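Local coordinates for putative uncharacterized protein (Jonesia denitrificans, PDB 4KTB) that is of uncharacterised function but belongs to the NUDIX clan and possibly acts as an asymmetric diadenosine tetraphosphate hydrolase, at residues R48-E51 against S52-I56; A163-P166 against R167-A170. One frame throughout, in Å; residues are numbered along the deposited sequence.

Interaction 1: R48-E51 against S52-I56. With EDO (1,2-ethanediol), chain P.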
loop_
_atom_site.group_PDB
_atom_site.type_symbol
_atom_site.label_atom_id
_atom_site.label_comp_id
_atom_site.label_asym_id
_atom_site.label_seq_id
_atom_site.Cartn_x
_atom_site.Cartn_y
_atom_site.Cartn_z
ATOM N N ARG A 48 -13.896 6.270 -13.467
ATOM C CA ARG A 48 -14.557 5.268 -14.287
ATOM C C ARG A 48 -13.515 4.245 -14.663
ATOM O O ARG A 48 -12.427 4.607 -15.115
ATOM C CB ARG A 48 -15.107 5.887 -15.575
ATOM C CG ARG A 48 -16.368 6.734 -15.401
ATOM C CD ARG A 48 -16.818 7.329 -16.722
ATOM N NE ARG A 48 -18.046 8.100 -16.576
ATOM C CZ ARG A 48 -18.492 8.973 -17.468
ATOM N NH1 ARG A 48 -17.808 9.195 -18.581
ATOM N NH2 ARG A 48 -19.624 9.617 -17.237
ATOM N N VAL A 49 -13.844 2.972 -14.485
ATOM C CA VAL A 49 -12.905 1.905 -14.812
ATOM C C VAL A 49 -13.491 0.939 -15.843
ATOM O O VAL A 49 -14.715 0.861 -16.003
ATOM C CB VAL A 49 -12.468 1.117 -13.547
ATOM C CG1 VAL A 49 -11.790 2.033 -12.546
ATOM C CG2 VAL A 49 -13.656 0.439 -12.901
ATOM N N ASP A 50 -12.622 0.218 -16.549
ATOM C CA ASP A 50 -13.089 -0.882 -17.380
ATOM C C ASP A 50 -13.262 -2.152 -16.534
ATOM O O ASP A 50 -13.156 -2.094 -15.303
ATOM C CB ASP A 50 -12.184 -1.107 -18.597
ATOM C CG ASP A 50 -10.758 -1.495 -18.230
ATOM O OD1 ASP A 50 -10.481 -1.891 -17.075
ATOM O OD2 ASP A 50 -9.893 -1.427 -19.133
ATOM N N GLU A 51 -13.546 -3.289 -17.167
ATOM C CA GLU A 51 -13.722 -4.521 -16.395
ATOM C C GLU A 51 -12.402 -4.966 -15.772
ATOM O O GLU A 51 -12.389 -5.649 -14.746
ATOM C CB GLU A 51 -14.331 -5.657 -17.233
ATOM C CG GLU A 51 -14.909 -6.789 -16.356
ATOM C CD GLU A 51 -14.864 -8.166 -17.005
ATOM O OE1 GLU A 51 -15.471 -9.103 -16.436
ATOM O OE2 GLU A 51 -14.227 -8.319 -18.072
ATOM N N SER A 52 -11.296 -4.563 -16.391
ATOM C CA SER A 52 -9.962 -4.957 -15.935
ATOM C C SER A 52 -9.528 -4.112 -14.744
ATOM O O SER A 52 -8.408 -4.229 -14.281
ATOM C CB SER A 52 -8.953 -4.805 -17.067
ATOM O OG SER A 52 -8.721 -3.434 -17.340
ATOM N N GLY A 53 -10.421 -3.261 -14.248
ATOM C CA GLY A 53 -10.088 -2.358 -13.159
ATOM C C GLY A 53 -9.317 -1.134 -13.609
ATOM O O GLY A 53 -8.975 -0.279 -12.804
ATOM N N ASP A 54 -9.063 -1.031 -14.907
ATOM C CA ASP A 54 -8.198 0.023 -15.407
ATOM C C ASP A 54 -8.891 1.385 -15.384
ATOM O O ASP A 54 -10.010 1.531 -15.859
ATOM C CB ASP A 54 -7.746 -0.293 -16.828
ATOM C CG ASP A 54 -6.555 0.523 -17.239
ATOM O OD1 ASP A 54 -6.143 1.399 -16.450
ATOM O OD2 ASP A 54 -6.027 0.296 -18.347
ATOM N N VAL A 55 -8.217 2.385 -14.840
ATOM C CA VAL A 55 -8.788 3.715 -14.766
ATOM C C VAL A 55 -8.926 4.294 -16.172
ATOM O O VAL A 55 -7.932 4.458 -16.878
ATOM C CB VAL A 55 -7.924 4.648 -13.917
ATOM C CG1 VAL A 55 -8.564 6.019 -13.851
ATOM C CG2 VAL A 55 -7.753 4.097 -12.516
ATOM N N ILE A 56 -10.167 4.590 -16.560
ATOM C CA ILE A 56 -10.474 5.121 -17.889
ATOM C C ILE A 56 -10.711 6.628 -17.853
ATOM O O ILE A 56 -10.196 7.363 -18.704
ATOM C CB ILE A 56 -11.708 4.449 -18.499
ATOM C CG1 ILE A 56 -11.618 2.927 -18.364
ATOM C CG2 ILE A 56 -11.858 4.861 -19.957
ATOM C CD1 ILE A 56 -10.406 2.321 -19.077
HETATM C C1 EDO P . -18.835 12.328 -19.396
HETATM O O1 EDO P . -19.672 11.175 -19.523
HETATM C C2 EDO P . -17.948 12.466 -20.628
HETATM O O2 EDO P . -17.177 11.273 -20.812
#

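Interaction 2: A163-P166 against R167-A170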
loop_
_atom_site.group_PDB
_atom_site.type_symbol
_atom_site.label_atom_id
_atom_site.label_comp_id
_atom_site.label_asym_id
_atom_site.label_seq_id
_atom_site.Cartn_x
_atom_site.Cartn_y
_atom_site.Cartn_z
ATOM N N ALA A 163 -7.266 15.217 -17.829
ATOM C CA ALA A 163 -7.190 15.652 -16.433
ATOM C C ALA A 163 -5.862 16.330 -16.115
ATOM O O ALA A 163 -5.803 17.209 -15.265
ATOM C CB ALA A 163 -7.435 14.481 -15.486
ATOM N N CYS A 164 -4.795 15.921 -16.792
ATOM C CA CYS A 164 -3.486 16.517 -16.535
ATOM C C CYS A 164 -3.165 17.654 -17.492
ATOM O O CYS A 164 -2.015 18.065 -17.611
ATOM C CB CYS A 164 -2.378 15.463 -16.537
ATOM S SG CYS A 164 -2.501 14.312 -15.124
ATOM N N SER A 165 -4.179 18.172 -18.166
ATOM C CA SER A 165 -3.985 19.380 -18.956
ATOM C C SER A 165 -3.624 20.502 -17.990
ATOM O O SER A 165 -4.200 20.603 -16.902
ATOM C CB SER A 165 -5.255 19.747 -19.712
ATOM O OG SER A 165 -5.767 20.988 -19.267
ATOM N N PRO A 166 -2.657 21.341 -18.376
ATOM C CA PRO A 166 -2.207 22.482 -17.576
ATOM C C PRO A 166 -3.373 23.280 -17.023
ATOM O O PRO A 166 -3.437 23.496 -15.811
ATOM C CB PRO A 166 -1.450 23.346 -18.594
ATOM C CG PRO A 166 -1.805 22.774 -19.955
ATOM C CD PRO A 166 -2.022 21.326 -19.701
ATOM N N ARG A 167 -4.282 23.688 -17.907
ATOM C CA ARG A 167 -5.416 24.515 -17.530
ATOM C C ARG A 167 -6.255 23.839 -16.471
ATOM O O ARG A 167 -6.761 24.484 -15.544
ATOM C CB ARG A 167 -6.277 24.775 -18.750
ATOM C CG ARG A 167 -5.500 25.316 -19.918
ATOM C CD ARG A 167 -4.890 26.654 -19.572
ATOM N NE ARG A 167 -4.744 27.501 -20.753
ATOM C CZ ARG A 167 -5.540 28.527 -21.040
ATOM N NH1 ARG A 167 -6.531 28.849 -20.221
ATOM N NH2 ARG A 167 -5.340 29.240 -22.138
ATOM N N ILE A 168 -6.402 22.528 -16.614
ATOM C CA ILE A 168 -7.187 21.769 -15.661
ATOM C C ILE A 168 -6.544 21.812 -14.294
ATOM O O ILE A 168 -7.161 22.239 -13.326
ATOM C CB ILE A 168 -7.380 20.319 -16.109
ATOM C CG1 ILE A 168 -8.162 20.305 -17.420
ATOM C CG2 ILE A 168 -8.104 19.516 -15.043
ATOM C CD1 ILE A 168 -9.207 19.224 -17.490
ATOM N N LEU A 169 -5.294 21.379 -14.224
ATOM C CA LEU A 169 -4.584 21.333 -12.962
ATOM C C LEU A 169 -4.440 22.724 -12.377
ATOM O O LEU A 169 -4.421 22.887 -11.159
ATOM C CB LEU A 169 -3.223 20.675 -13.156
ATOM C CG LEU A 169 -3.335 19.198 -13.529
ATOM C CD1 LEU A 169 -1.974 18.528 -13.561
ATOM C CD2 LEU A 169 -4.237 18.487 -12.562
ATOM N N ALA A 170 -4.342 23.722 -13.255
ATOM C CA ALA A 170 -4.306 25.107 -12.824
ATOM C C ALA A 170 -5.535 25.403 -11.985
ATOM O O ALA A 170 -5.456 26.097 -10.976
ATOM C CB ALA A 170 -4.252 26.038 -14.023
#

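Interaction 1: R48-E51 against S52-I56
Asp50 and Asp54 meet at the end of a beta hairpin, where strands 39-49 and 55-64 are joined by a type I turn from Asp50 to Gly53. The Asp50 side chain folds over the turn, its CG between the backbone N and the carbonyl carbon (chi1 62°). OD1 thereby faces the backbone of the turn. Asp50 OD1 accepts from Asp54 N at 2.7 Å, and this donor lies above the carboxylate plane. Ser52 N adds a weak bond to the same oxygen. Ser52 OG lies 2.4 Å from Asp50 OD1, too short for the modelled bond to be taken at face value. The Asp50 and Asp54 side chains cross, and their carboxylate planes are turned 66° apart. Their like charges are probably eased on the Asp54 side, where OD2 forms a salt bridge with Arg189. The turn also meets the second subunit, where Arg86 of that chain bonds to Ser52 O. On the strands, Val49 and Val55 form an antiparallel non-hydrogen-bonded pair, and Ile56 lays CG1 3.4 Å from Asp50 N. Arg48 runs out extended, bonds to Gln57 and makes a cation-pi contact with Trp157. Ethanediol O1 lies in the guanidinium plane, 2.8 Å from Arg48 NH2.

Interaction 2: A163-P166 against R167-A170
Ser165 and Ile168 make the close part of this contact. Ser165 OG accepts from Ile168 N at 3.1 Å, with an N-H...O angle of 159°. The Ser165 chi1 of 116° lies away from the usual staggered values, and it puts OG beside both this N-H and Ile168 CG1. On the inner side, Ile168 CG2 rests 3.3 Å from Ala163 O. Leu169 CD2 comes to 3.4 Å from Ala163 O, while Leu169 CD1 reaches Cys164 CA. Leu158 of strand 154-158 touches Ala163 and Ile168. Leu169 also packs on helix 176-186, through Asp177, Leu180 and Lys181. With its OG bonded to Ile168 N, Ser165 is the N-cap of helix 166-170, just after helix 160-163 has ended. An alanine here would remove the hydroxyl acceptor and is likely to leave Ile168 N without its capping bond. The first helical bond, from Leu169 N to Ser165 O, is 3.0 Å long and nearly straight. The outer side is looser in its side chains: Pro166, Arg167 and Ala170 are exposed there. The backbone is still tied, by Ala170 N to Pro166 O at 2.7 Å. Arg167 bends at chi2 (-62°), and its guanidinium leads away from the turn.

Overall arrangement
Both contacts are local and partly buried, but they hold different elements. Interaction 1 closes the hairpin of strands 39-49 and 55-64, in the mixed sheet. Interaction 2 joins the end of helix 160-163 to the start of helix 166-170. Their centres are 21 Å apart, and they do not touch. In each, a side-chain oxygen accepts a backbone N-H. The hairpin uses a carboxylate oxygen with one firm N-H donor, one weak one and a very close hydroxyl, whereas the helix start uses a single hydroxyl. Charge marks the first contact, which also meets the second subunit. Aliphatic packing marks the inner side of the second, against strand 154-158 and helix 176-186, and no other chain of the assembly touches it.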